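Local coordinates for UDP-N-acetylenolpyruvoylglucosamine reductase (Listeria monocytogenes, PDB 3TX1), which reduces UDP-N-acetylenolpyruvoylglucosamine to UDP-N-acetylmuramate with FAD and NADPH, a step in building the peptidoglycan of the bacterial cell wall, at residues Y48-G53 with E238-G243; G87-I92 with T313-I318; G270-L275 with V282-A287; K234-Y239 with S274-G279. One frame throughout, in Å; residues are numbered along the deposited sequence.

Overall arrangement
Contacts 1 and 2 both tie the FAD-binding region of the chain to its C-terminal region, and both line the cofactor: contact 2 around the diphosphate, contact 1 at the methylated end of the flavin. Contact 2 is the one built on a parallel strand pair, closest to the middle of the chain, whereas contact 1 joins two loops by van der Waals packing. Contacts 3 and 4 lie farther out, wholly within the C-terminal region. Contact 3 is a mostly buried antiparallel hairpin; contact 4, more exposed, uses lysine and histidine side chains to grip backbone carbonyls. S274 and L275 belong to both, and N283 of contact 3 bonds to T49 of contact 1.

Contact 1 of 4, residues Y48-G53 with E238-G243; sequences YTKTGG and EYPSCG. With FAD (flavin-adenine dinucleotide), chain B.
T49 and S241 bring the two loops closest, their CA atoms 4.6 Å apart, and neither segment forms regular helix or strand here. The loops meet by van der Waals packing of side chains on backbone. T49 sends its CG2 methyl against the peptide between S241 and C242, 3.4 Å from C242 N. P240 CB lies against Y48 O; farther out, the extended chain of K50 runs aslant past the proline, its CD 4.1 Å from P240 CG. Loop 48-53 comes from the FAD-binding part of the chain and 238-243 from the C-terminal part, so the packing closes a seam between the two regions of this MurB enzyme, right beside the flavin. With CG anti to the backbone N (chi1 -155°), the Y48 ring swings out to the cofactor and reaches the flavin near its methyl C8M. The same ring turns its edge to S241, whose O lies in the ring plane near CD2. From the other loop, G243 CA comes to 3.4 Å from FAD C9. Away from the flavin, T49 O accepts a hydrogen bond from N283 ND2 of strand 281-283.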
# COMPACT_ATOMS: atom_id res chain seq x y z
N TYR A 48 7.79 3.07 -2.23
CA TYR A 48 8.36 3.00 -0.93
C TYR A 48 9.68 2.21 -0.91
O TYR A 48 10.54 2.48 -0.09
CB TYR A 48 7.29 2.49 0.02
CG TYR A 48 7.49 2.90 1.44
CD1 TYR A 48 7.02 4.13 1.93
CD2 TYR A 48 8.13 2.05 2.31
CE1 TYR A 48 7.21 4.48 3.25
CE2 TYR A 48 8.32 2.37 3.63
CZ TYR A 48 7.87 3.58 4.10
OH TYR A 48 8.13 3.82 5.43
N THR A 49 9.86 1.27 -1.84
CA THR A 49 11.14 0.54 -1.95
C THR A 49 12.08 1.30 -2.86
O THR A 49 13.24 0.95 -3.02
CB THR A 49 10.99 -0.86 -2.59
OG1 THR A 49 10.29 -0.76 -3.84
CG2 THR A 49 10.24 -1.79 -1.69
N LYS A 50 11.58 2.34 -3.51
CA LYS A 50 12.40 3.09 -4.45
C LYS A 50 12.88 2.18 -5.60
O LYS A 50 14.05 2.20 -5.99
CB LYS A 50 13.56 3.78 -3.73
CG LYS A 50 13.15 4.98 -2.88
CD LYS A 50 14.33 5.46 -2.03
CE LYS A 50 14.04 6.77 -1.30
NZ LYS A 50 15.23 7.34 -0.57
N THR A 51 11.96 1.36 -6.12
CA THR A 51 12.24 0.45 -7.22
C THR A 51 11.04 0.38 -8.12
O THR A 51 9.91 0.70 -7.70
CB THR A 51 12.32 -1.00 -6.75
OG1 THR A 51 11.08 -1.31 -6.12
CG2 THR A 51 13.46 -1.21 -5.80
N GLY A 52 11.27 -0.17 -9.31
CA GLY A 52 10.20 -0.42 -10.26
C GLY A 52 10.55 0.17 -11.59
O GLY A 52 11.00 1.32 -11.68
N GLY A 53 10.37 -0.62 -12.65
CA GLY A 53 10.58 -0.10 -14.00
C GLY A 53 9.55 0.98 -14.33
O GLY A 53 8.68 1.27 -13.51
N GLU A 238 14.23 2.98 8.99
CA GLU A 238 15.25 3.83 8.39
C GLU A 238 15.44 3.52 6.89
O GLU A 238 15.64 4.44 6.09
CB GLU A 238 16.58 3.74 9.17
CG GLU A 238 17.20 2.34 9.37
CD GLU A 238 16.64 1.53 10.57
OE1 GLU A 238 17.42 0.71 11.11
OE2 GLU A 238 15.45 1.69 10.99
N TYR A 239 15.30 2.25 6.50
CA TYR A 239 15.55 1.87 5.11
C TYR A 239 14.32 1.80 4.28
O TYR A 239 13.27 1.42 4.78
CB TYR A 239 16.17 0.48 5.04
CG TYR A 239 17.55 0.44 5.58
CD1 TYR A 239 17.78 -0.08 6.83
CD2 TYR A 239 18.61 0.97 4.87
CE1 TYR A 239 19.03 -0.09 7.37
CE2 TYR A 239 19.87 0.96 5.38
CZ TYR A 239 20.06 0.42 6.64
OH TYR A 239 21.30 0.40 7.22
N PRO A 240 14.44 2.11 2.97
CA PRO A 240 13.22 1.88 2.20
C PRO A 240 12.97 0.38 2.18
O PRO A 240 13.93 -0.38 2.23
CB PRO A 240 13.56 2.42 0.80
CG PRO A 240 15.04 2.63 0.79
CD PRO A 240 15.47 2.83 2.22
N SER A 241 11.71 -0.04 2.19
CA SER A 241 11.38 -1.48 2.12
C SER A 241 9.93 -1.59 1.74
O SER A 241 9.24 -0.57 1.62
CB SER A 241 11.58 -2.22 3.46
OG SER A 241 10.51 -2.01 4.39
N CYS A 242 9.47 -2.82 1.49
CA CYS A 242 8.04 -3.02 1.36
C CYS A 242 7.77 -3.46 2.80
O CYS A 242 8.57 -3.16 3.72
CB CYS A 242 7.65 -4.01 0.26
SG CYS A 242 8.61 -5.54 0.08
N GLY A 243 6.70 -4.15 3.12
CA GLY A 243 6.68 -4.42 4.57
C GLY A 243 7.25 -5.76 4.89
O GLY A 243 8.34 -6.13 4.47
PA FAD B . 0.49 0.32 -2.68
O1A FAD B . 0.72 1.50 -3.56
O2A FAD B . 1.65 -0.48 -2.19
O5B FAD B . -0.43 -0.74 -3.46
C5B FAD B . -1.12 -1.60 -2.57
C4B FAD B . -2.31 -2.26 -3.22
O4B FAD B . -3.47 -1.46 -3.08
C3B FAD B . -2.19 -2.54 -4.70
O3B FAD B . -3.07 -3.66 -4.98
C2B FAD B . -2.80 -1.26 -5.29
O2B FAD B . -3.28 -1.30 -6.64
C1B FAD B . -3.96 -1.08 -4.36
N9A FAD B . -4.30 0.33 -4.25
C8A FAD B . -3.49 1.34 -3.89
N7A FAD B . -4.23 2.49 -3.82
C5A FAD B . -5.52 2.22 -4.12
C6A FAD B . -6.81 2.94 -4.28
N6A FAD B . -6.93 4.29 -4.10
N1A FAD B . -7.89 2.21 -4.62
C2A FAD B . -7.84 0.90 -4.80
N3A FAD B . -6.72 0.18 -4.72
C4A FAD B . -5.55 0.77 -4.39
N1 FAD B . 0.61 -3.22 6.29
C2 FAD B . -0.15 -3.54 7.36
O2 FAD B . -1.32 -3.93 7.19
N3 FAD B . 0.26 -3.44 8.63
C4 FAD B . 1.48 -3.04 8.97
O4 FAD B . 1.84 -2.99 10.17
C4X FAD B . 2.36 -2.67 7.86
N5 FAD B . 3.60 -2.25 8.11
C5X FAD B . 4.44 -1.90 7.13
C6 FAD B . 5.71 -1.45 7.47
C7 FAD B . 6.60 -1.06 6.51
C7M FAD B . 7.97 -0.59 6.90
C8 FAD B . 6.14 -1.12 5.10
C8M FAD B . 7.05 -0.73 3.99
C9 FAD B . 4.89 -1.56 4.76
C9A FAD B . 4.01 -1.97 5.73
N10 FAD B . 2.71 -2.40 5.42
C10 FAD B . 1.85 -2.77 6.48
C1' FAD B . 2.27 -2.50 4.01
C2' FAD B . 1.62 -1.23 3.53
O2' FAD B . 1.95 -0.15 4.40
C3' FAD B . 0.11 -1.35 3.53
O3' FAD B . -0.20 -2.50 2.75
C4' FAD B . -0.51 -0.10 2.90
O4' FAD B . -1.87 0.08 3.32
C5' FAD B . -0.38 -0.08 1.39
O5' FAD B . -0.47 1.27 0.99
P FAD B . -0.02 1.82 -0.42
O1P FAD B . -0.78 3.08 -0.60
O2P FAD B . 1.47 1.83 -0.34
O3P FAD B . -0.45 0.71 -1.45

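Contact 2 of 4, residues G87-I92 with T313-I318; sequences GSNLII and TEVKII. With FAD (flavin-adenine dinucleotide), chain B; SO4 (sulfate ion), chain E.
I91 O accepts a hydrogen bond from I318 N of the facing strand, 2.8 Å away and in the carbonyl plane, and has a second, weaker neighbour in the CA-H of I317 (I317 CA to I91 O 3.3 Å). This belongs to a two-stranded parallel sheet, strand 90-92 beside strand 316-318, joining the FAD-binding part of the chain to its C-terminal part. I91 N returns a nearly straight bond to K316 O (2.9 Å, 174°), and K316 N closes the other end on N89 O, tilted about 33° out of that carbonyl's plane. L90, I92, K316 and I318 share one face. There I318 carries CG1 between its backbone N and carbonyl carbon (chi1 62°), which brings CD1 to 3.8 Å from L90 CD2; its CG1 runs alongside that of I92. I91 and I317 take the other face, towards helix 289-307. Just before the strands, V315 CG2 packs on the N89 carbonyl, and N89 OD1 lies against V315 CA.

The turn leading into strand 90-92 offers successive N-H groups to the FAD diphosphate: G87 N to O1A, S88 N to O2P at 2.7 Å, N89 N to O2A. S88 OG adds a second bond to O2P. E314, predicted to be an active-site residue, lies beside R194, also predicted to be one, with glycerol bound at its OE1. K316 bends at chi2 and carries NZ away to a sulfate ion, 2.8 Å from its O2.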
# COMPACT_ATOMS: atom_id res chain seq x y z
N GLY A 87 3.14 2.44 -3.05
CA GLY A 87 3.93 1.22 -3.25
C GLY A 87 4.61 0.73 -1.99
O GLY A 87 5.73 0.20 -2.04
N SER A 88 3.97 0.90 -0.84
CA SER A 88 4.63 0.49 0.38
C SER A 88 4.35 -0.97 0.52
O SER A 88 4.88 -1.63 1.40
CB SER A 88 4.21 1.31 1.60
OG SER A 88 2.92 0.98 2.05
N ASN A 89 3.51 -1.48 -0.37
CA ASN A 89 3.17 -2.90 -0.37
C ASN A 89 3.21 -3.55 -1.76
O ASN A 89 2.44 -4.47 -2.05
CB ASN A 89 1.80 -3.15 0.22
CG ASN A 89 1.59 -4.60 0.54
OD1 ASN A 89 2.56 -5.33 0.70
ND2 ASN A 89 0.32 -5.05 0.66
N LEU A 90 4.09 -3.05 -2.62
CA LEU A 90 4.31 -3.67 -3.91
C LEU A 90 5.69 -3.38 -4.49
O LEU A 90 6.41 -2.40 -4.07
CB LEU A 90 3.19 -3.39 -4.90
CG LEU A 90 2.94 -1.98 -5.41
CD1 LEU A 90 4.11 -1.52 -6.26
CD2 LEU A 90 1.67 -1.97 -6.25
N ILE A 91 6.00 -4.36 -5.34
CA ILE A 91 7.15 -4.47 -6.16
C ILE A 91 6.59 -4.58 -7.57
O ILE A 91 5.70 -5.37 -7.88
CB ILE A 91 7.99 -5.70 -5.80
CG1 ILE A 91 8.45 -5.59 -4.35
CG2 ILE A 91 9.18 -5.85 -6.76
CD1 ILE A 91 9.11 -6.84 -3.83
N ILE A 92 7.15 -3.69 -8.35
CA ILE A 92 6.98 -3.42 -9.79
C ILE A 92 8.24 -3.79 -10.53
O ILE A 92 9.25 -3.10 -10.40
CB ILE A 92 6.76 -1.93 -10.14
CG1 ILE A 92 5.54 -1.34 -9.44
CG2 ILE A 92 6.57 -1.78 -11.64
CD1 ILE A 92 5.72 0.14 -9.16
N THR A 313 4.20 -14.68 -0.86
CA THR A 313 4.38 -13.26 -0.69
C THR A 313 3.10 -12.56 -0.20
O THR A 313 1.99 -12.92 -0.57
CB THR A 313 4.84 -12.60 -2.00
OG1 THR A 313 3.94 -12.95 -3.04
CG2 THR A 313 6.21 -13.07 -2.41
N GLU A 314 3.27 -11.59 0.69
CA GLU A 314 2.18 -10.74 1.11
C GLU A 314 2.23 -9.57 0.14
O GLU A 314 1.23 -9.25 -0.50
CB GLU A 314 2.34 -10.34 2.59
CG GLU A 314 1.79 -8.97 3.04
CD GLU A 314 0.27 -8.82 3.06
OE1 GLU A 314 -0.26 -7.99 3.86
OE2 GLU A 314 -0.43 -9.51 2.28
N VAL A 315 3.40 -8.96 -0.01
CA VAL A 315 3.63 -7.86 -0.94
C VAL A 315 3.18 -8.19 -2.39
O VAL A 315 3.37 -9.32 -2.88
CB VAL A 315 5.13 -7.54 -0.92
CG1 VAL A 315 5.93 -8.67 -1.58
CG2 VAL A 315 5.42 -6.24 -1.64
N LYS A 316 2.59 -7.21 -3.09
CA LYS A 316 2.08 -7.41 -4.47
C LYS A 316 3.20 -7.33 -5.46
O LYS A 316 4.08 -6.47 -5.31
CB LYS A 316 1.08 -6.33 -4.92
CG LYS A 316 -0.13 -6.11 -4.05
CD LYS A 316 -1.02 -7.33 -4.02
CE LYS A 316 -2.15 -7.08 -3.02
NZ LYS A 316 -3.07 -8.25 -2.89
N ILE A 317 3.10 -8.15 -6.50
CA ILE A 317 4.07 -8.24 -7.57
C ILE A 317 3.42 -7.84 -8.89
O ILE A 317 2.46 -8.49 -9.30
CB ILE A 317 4.62 -9.69 -7.71
CG1 ILE A 317 5.72 -9.95 -6.67
CG2 ILE A 317 5.17 -9.96 -9.11
CD1 ILE A 317 5.23 -10.24 -5.28
N ILE A 318 3.93 -6.80 -9.55
CA ILE A 318 3.32 -6.32 -10.82
C ILE A 318 4.32 -5.76 -11.84
O ILE A 318 5.41 -5.31 -11.46
CB ILE A 318 2.24 -5.24 -10.58
CG1 ILE A 318 2.88 -4.01 -9.93
CG2 ILE A 318 1.06 -5.78 -9.79
CD1 ILE A 318 2.01 -2.78 -9.92
PA FAD B . 0.49 0.32 -2.68
O1A FAD B . 0.72 1.50 -3.56
O2A FAD B . 1.65 -0.48 -2.19
O5B FAD B . -0.43 -0.74 -3.46
C5B FAD B . -1.12 -1.60 -2.57
C4B FAD B . -2.31 -2.26 -3.22
O4B FAD B . -3.47 -1.46 -3.08
C3B FAD B . -2.19 -2.54 -4.70
O3B FAD B . -3.07 -3.66 -4.98
C2B FAD B . -2.80 -1.26 -5.29
O2B FAD B . -3.28 -1.30 -6.64
C1B FAD B . -3.96 -1.08 -4.36
N9A FAD B . -4.30 0.33 -4.25
C8A FAD B . -3.49 1.34 -3.89
N7A FAD B . -4.23 2.49 -3.82
C5A FAD B . -5.52 2.22 -4.12
C6A FAD B . -6.81 2.94 -4.28
N6A FAD B . -6.93 4.29 -4.10
N1A FAD B . -7.89 2.21 -4.62
C2A FAD B . -7.84 0.90 -4.80
N3A FAD B . -6.72 0.18 -4.72
C4A FAD B . -5.55 0.77 -4.39
N1 FAD B . 0.61 -3.22 6.29
C2 FAD B . -0.15 -3.54 7.36
O2 FAD B . -1.32 -3.93 7.19
N3 FAD B . 0.26 -3.44 8.63
C4 FAD B . 1.48 -3.04 8.97
O4 FAD B . 1.84 -2.99 10.17
C4X FAD B . 2.36 -2.67 7.86
N5 FAD B . 3.60 -2.25 8.11
C5X FAD B . 4.44 -1.90 7.13
C6 FAD B . 5.71 -1.45 7.47
C7 FAD B . 6.60 -1.06 6.51
C7M FAD B . 7.97 -0.59 6.90
C8 FAD B . 6.14 -1.12 5.10
C8M FAD B . 7.05 -0.73 3.99
C9 FAD B . 4.89 -1.56 4.76
C9A FAD B . 4.01 -1.97 5.73
N10 FAD B . 2.71 -2.40 5.42
C10 FAD B . 1.85 -2.77 6.48
C1' FAD B . 2.27 -2.50 4.01
C2' FAD B . 1.62 -1.23 3.53
O2' FAD B . 1.95 -0.15 4.40
C3' FAD B . 0.11 -1.35 3.53
O3' FAD B . -0.20 -2.50 2.75
C4' FAD B . -0.51 -0.10 2.90
O4' FAD B . -1.87 0.08 3.32
C5' FAD B . -0.38 -0.08 1.39
O5' FAD B . -0.47 1.27 0.99
P FAD B . -0.02 1.82 -0.42
O1P FAD B . -0.78 3.08 -0.60
O2P FAD B . 1.47 1.83 -0.34
O3P FAD B . -0.45 0.71 -1.45
S SO4 E . -5.63 -7.64 -5.61
O1 SO4 E . -6.97 -7.05 -5.86
O2 SO4 E . -5.50 -7.97 -4.16
O3 SO4 E . -5.47 -8.86 -6.43
O4 SO4 E . -4.56 -6.69 -5.99

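Contact 3 of 4, residues G270-L275 with V282-A287; sequences GAQVSL and VNIGGA
Q272 and V282 form the hydrogen-bonded pair of an antiparallel hairpin: Q272 N donates to V282 O at 3.0 Å and V282 N to Q272 O at 2.8 Å. A271 and N283 follow as a non-hydrogen-bonded pair, after which I284 N makes a weak bond back to G270 O. The chain then turns through G285 and G286. N283 OD1 accepts from G285 N, which makes an Asx turn, and also from A287 N; the two donors come from opposite faces of the amide plane and together limit its rotation, while ND2 bonds T49 O.

Van der Waals contacts fill in around the backbone. Q272 and V282 run side by side, CB to CG2 3.9 Å, while V282 CG1 rests against S274 CB. I284 lies roughly perpendicular to the glutamine, its CG2 3.5 Å from Q272 OE1; the amide NE2 bonds to G265 O. At the turn, A287 CB lies on the G270 carbonyl, 3.3 Å from its O, and 4.4 Å from A271 CB.

Strand 267-268 lies on the far side of strand 271-273, with I267 touching Q272 and I284. A271, V273 and N283 face helix 289-307, and on the other edge N283 meets P240 through a backbone bond.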
# COMPACT_ATOMS: atom_id res chain seq x y z
N GLY A 270 21.48 -4.56 -4.42
CA GLY A 270 21.29 -3.59 -3.32
C GLY A 270 20.17 -3.97 -2.34
O GLY A 270 19.70 -3.14 -1.57
N ALA A 271 19.77 -5.24 -2.37
CA ALA A 271 18.70 -5.73 -1.54
C ALA A 271 19.26 -6.63 -0.44
O ALA A 271 20.20 -7.39 -0.66
CB ALA A 271 17.70 -6.48 -2.39
N GLN A 272 18.67 -6.56 0.75
CA GLN A 272 19.13 -7.37 1.87
C GLN A 272 18.01 -7.89 2.74
O GLN A 272 17.06 -7.18 3.01
CB GLN A 272 20.09 -6.57 2.73
CG GLN A 272 20.74 -7.39 3.84
CD GLN A 272 21.62 -6.56 4.73
OE1 GLN A 272 21.30 -5.41 5.04
NE2 GLN A 272 22.74 -7.14 5.19
N VAL A 273 18.10 -9.14 3.14
CA VAL A 273 17.15 -9.66 4.10
C VAL A 273 17.55 -8.94 5.37
O VAL A 273 18.68 -9.13 5.84
CB VAL A 273 17.30 -11.17 4.28
CG1 VAL A 273 16.42 -11.65 5.41
CG2 VAL A 273 16.98 -11.89 2.98
N SER A 274 16.67 -8.09 5.88
CA SER A 274 17.01 -7.18 6.99
C SER A 274 17.74 -7.80 8.16
O SER A 274 17.31 -8.80 8.70
CB SER A 274 15.75 -6.49 7.50
OG SER A 274 15.97 -5.96 8.78
N LEU A 275 18.82 -7.18 8.60
CA LEU A 275 19.48 -7.67 9.83
C LEU A 275 18.67 -7.33 11.05
O LEU A 275 18.98 -7.77 12.13
CB LEU A 275 20.88 -7.08 10.03
CG LEU A 275 21.97 -7.62 9.13
CD1 LEU A 275 23.13 -6.65 9.19
CD2 LEU A 275 22.38 -9.01 9.53
N VAL A 282 15.27 -5.04 2.97
CA VAL A 282 15.59 -3.62 2.91
C VAL A 282 16.45 -3.24 1.70
O VAL A 282 17.15 -4.06 1.14
CB VAL A 282 16.34 -3.15 4.18
CG1 VAL A 282 15.49 -3.40 5.39
CG2 VAL A 282 17.66 -3.89 4.30
N ASN A 283 16.48 -1.96 1.39
CA ASN A 283 17.17 -1.40 0.26
C ASN A 283 18.37 -0.68 0.80
O ASN A 283 18.28 0.50 1.13
CB ASN A 283 16.25 -0.39 -0.42
CG ASN A 283 16.82 0.20 -1.68
OD1 ASN A 283 18.00 0.01 -2.02
ND2 ASN A 283 15.96 0.91 -2.41
N ILE A 284 19.49 -1.37 0.88
CA ILE A 284 20.70 -0.77 1.37
C ILE A 284 21.35 0.21 0.40
O ILE A 284 22.49 0.62 0.63
CB ILE A 284 21.73 -1.82 1.82
CG1 ILE A 284 22.18 -2.68 0.64
CG2 ILE A 284 21.13 -2.67 2.92
CD1 ILE A 284 23.36 -3.57 0.96
N GLY A 285 20.66 0.55 -0.69
CA GLY A 285 21.14 1.59 -1.62
C GLY A 285 21.19 1.15 -3.07
O GLY A 285 21.99 0.29 -3.46
N GLY A 286 20.33 1.72 -3.89
CA GLY A 286 20.36 1.37 -5.31
C GLY A 286 19.81 -0.01 -5.66
O GLY A 286 20.07 -0.56 -6.75
N ALA A 287 19.02 -0.57 -4.75
CA ALA A 287 18.37 -1.84 -5.08
C ALA A 287 17.46 -1.68 -6.34
O ALA A 287 16.99 -0.57 -6.67
CB ALA A 287 17.57 -2.36 -3.90

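Contact 4 of 4, residues K234-Y239 with S274-G279; sequences KQPLEY and SLKHAG. With SO4 (sulfate ion), chain F.
K276 and H277 both start with CG anti to the backbone N (chi1 -178° and -169°), which sends the two side chains out together toward the 234-239 loop. K276 then runs fully extended, laying CD and CE along the Q235 backbone and ending with NZ 3.0 Å from Q235 O, which it approaches from above the plane of the carbonyl. The same NZ also bonds to E232 O, so the ammonium bridges the end region of helix 217-234 and the loop that follows. E238 passes nearby, but its OE2 stays 4.0 Å from K276 NZ, too far for a salt bridge.

H277 gives its ring N-H, ND1, to K234 O at 3.2 Å, the oxygen lying in the plane of the imidazole. From the other side of the ring NE2 makes a long, weak bond to O4 of a sulfate ion. S274 shapes the start of the 274-279 loop: its OG accepts from both K276 N (2.7 Å) and H277 N (2.8 Å), an ST turn and ST motif combined. P236 CG closes over that hydroxyl at 3.4 Å, and P236 CD meets H277 CB, the two side chains set nearly square to each other.

Q235 turns the other way, bonding R231 through OE1 and touching the FAD. The whole junction sits between the C-terminal end of helix 217-234 and the 271-283 hairpin, with F280 and V282 packed against P236 and A278 resting on helix 254-260.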
# COMPACT_ATOMS: atom_id res chain seq x y z
N LYS A 234 11.41 -3.15 16.39
CA LYS A 234 11.48 -4.36 15.60
C LYS A 234 11.54 -4.25 14.11
O LYS A 234 11.69 -5.24 13.43
CB LYS A 234 10.31 -5.22 15.99
CG LYS A 234 10.43 -5.76 17.41
CD LYS A 234 9.26 -6.68 17.69
CE LYS A 234 9.60 -7.72 18.74
NZ LYS A 234 8.55 -8.78 18.66
N GLN A 235 11.43 -3.04 13.59
CA GLN A 235 11.38 -2.85 12.17
C GLN A 235 12.40 -1.88 11.66
O GLN A 235 12.72 -0.92 12.36
CB GLN A 235 10.01 -2.40 11.79
CG GLN A 235 9.02 -3.48 12.10
CD GLN A 235 7.62 -3.17 11.64
OE1 GLN A 235 7.33 -2.11 11.03
NE2 GLN A 235 6.73 -4.11 11.90
N PRO A 236 12.95 -2.15 10.45
CA PRO A 236 13.88 -1.20 9.86
C PRO A 236 13.05 -0.10 9.25
O PRO A 236 12.53 -0.26 8.14
CB PRO A 236 14.55 -1.99 8.73
CG PRO A 236 13.82 -3.27 8.59
CD PRO A 236 12.72 -3.34 9.60
N LEU A 237 12.83 1.00 9.97
CA LEU A 237 12.02 2.06 9.37
C LEU A 237 12.93 3.05 8.66
O LEU A 237 12.48 3.83 7.82
CB LEU A 237 11.16 2.74 10.42
CG LEU A 237 10.19 1.92 11.28
CD1 LEU A 237 9.44 2.87 12.23
CD2 LEU A 237 9.25 1.00 10.47
N GLU A 238 14.23 2.98 8.99
CA GLU A 238 15.25 3.83 8.39
C GLU A 238 15.44 3.52 6.89
O GLU A 238 15.64 4.44 6.09
CB GLU A 238 16.58 3.74 9.17
CG GLU A 238 17.20 2.34 9.37
CD GLU A 238 16.64 1.53 10.57
OE1 GLU A 238 17.42 0.71 11.11
OE2 GLU A 238 15.45 1.69 10.99
N TYR A 239 15.30 2.25 6.50
CA TYR A 239 15.55 1.87 5.11
C TYR A 239 14.32 1.80 4.28
O TYR A 239 13.27 1.42 4.78
CB TYR A 239 16.17 0.48 5.04
CG TYR A 239 17.55 0.44 5.58
CD1 TYR A 239 17.78 -0.08 6.83
CD2 TYR A 239 18.61 0.97 4.87
CE1 TYR A 239 19.03 -0.09 7.37
CE2 TYR A 239 19.87 0.96 5.38
CZ TYR A 239 20.06 0.42 6.64
OH TYR A 239 21.30 0.40 7.22
N SER A 274 16.67 -8.09 5.88
CA SER A 274 17.01 -7.18 6.99
C SER A 274 17.74 -7.80 8.16
O SER A 274 17.31 -8.80 8.70
CB SER A 274 15.75 -6.49 7.50
OG SER A 274 15.97 -5.96 8.78
N LEU A 275 18.82 -7.18 8.60
CA LEU A 275 19.48 -7.67 9.83
C LEU A 275 18.67 -7.33 11.05
O LEU A 275 18.98 -7.77 12.13
CB LEU A 275 20.88 -7.08 10.03
CG LEU A 275 21.97 -7.62 9.13
CD1 LEU A 275 23.13 -6.65 9.19
CD2 LEU A 275 22.38 -9.01 9.53
N LYS A 276 17.62 -6.55 10.89
CA LYS A 276 16.83 -6.22 12.05
C LYS A 276 15.55 -7.07 12.13
O LYS A 276 15.17 -7.49 13.22
CB LYS A 276 16.56 -4.73 12.10
CG LYS A 276 15.77 -4.31 13.31
CD LYS A 276 15.42 -2.86 13.10
CE LYS A 276 15.10 -2.19 14.42
NZ LYS A 276 15.09 -0.72 14.19
N HIS A 277 14.93 -7.35 10.99
CA HIS A 277 13.72 -8.18 10.94
C HIS A 277 13.84 -9.06 9.70
O HIS A 277 13.70 -8.59 8.56
CB HIS A 277 12.48 -7.30 10.81
CG HIS A 277 11.19 -8.03 11.02
ND1 HIS A 277 10.34 -7.72 12.02
CD2 HIS A 277 10.65 -9.12 10.36
CE1 HIS A 277 9.27 -8.55 11.97
NE2 HIS A 277 9.46 -9.41 10.98
N ALA A 278 14.09 -10.34 9.90
CA ALA A 278 14.37 -11.18 8.74
C ALA A 278 13.27 -11.26 7.73
O ALA A 278 13.53 -11.71 6.63
CB ALA A 278 14.81 -12.57 9.15
N GLY A 279 12.04 -10.85 8.08
CA GLY A 279 10.91 -10.92 7.13
C GLY A 279 10.77 -9.69 6.24
O GLY A 279 9.80 -9.58 5.48
S SO4 F . 6.79 -12.35 11.27
O1 SO4 F . 6.04 -11.22 11.87
O2 SO4 F . 7.91 -12.74 12.18
O3 SO4 F . 5.90 -13.52 11.05
O4 SO4 F . 7.34 -11.93 9.96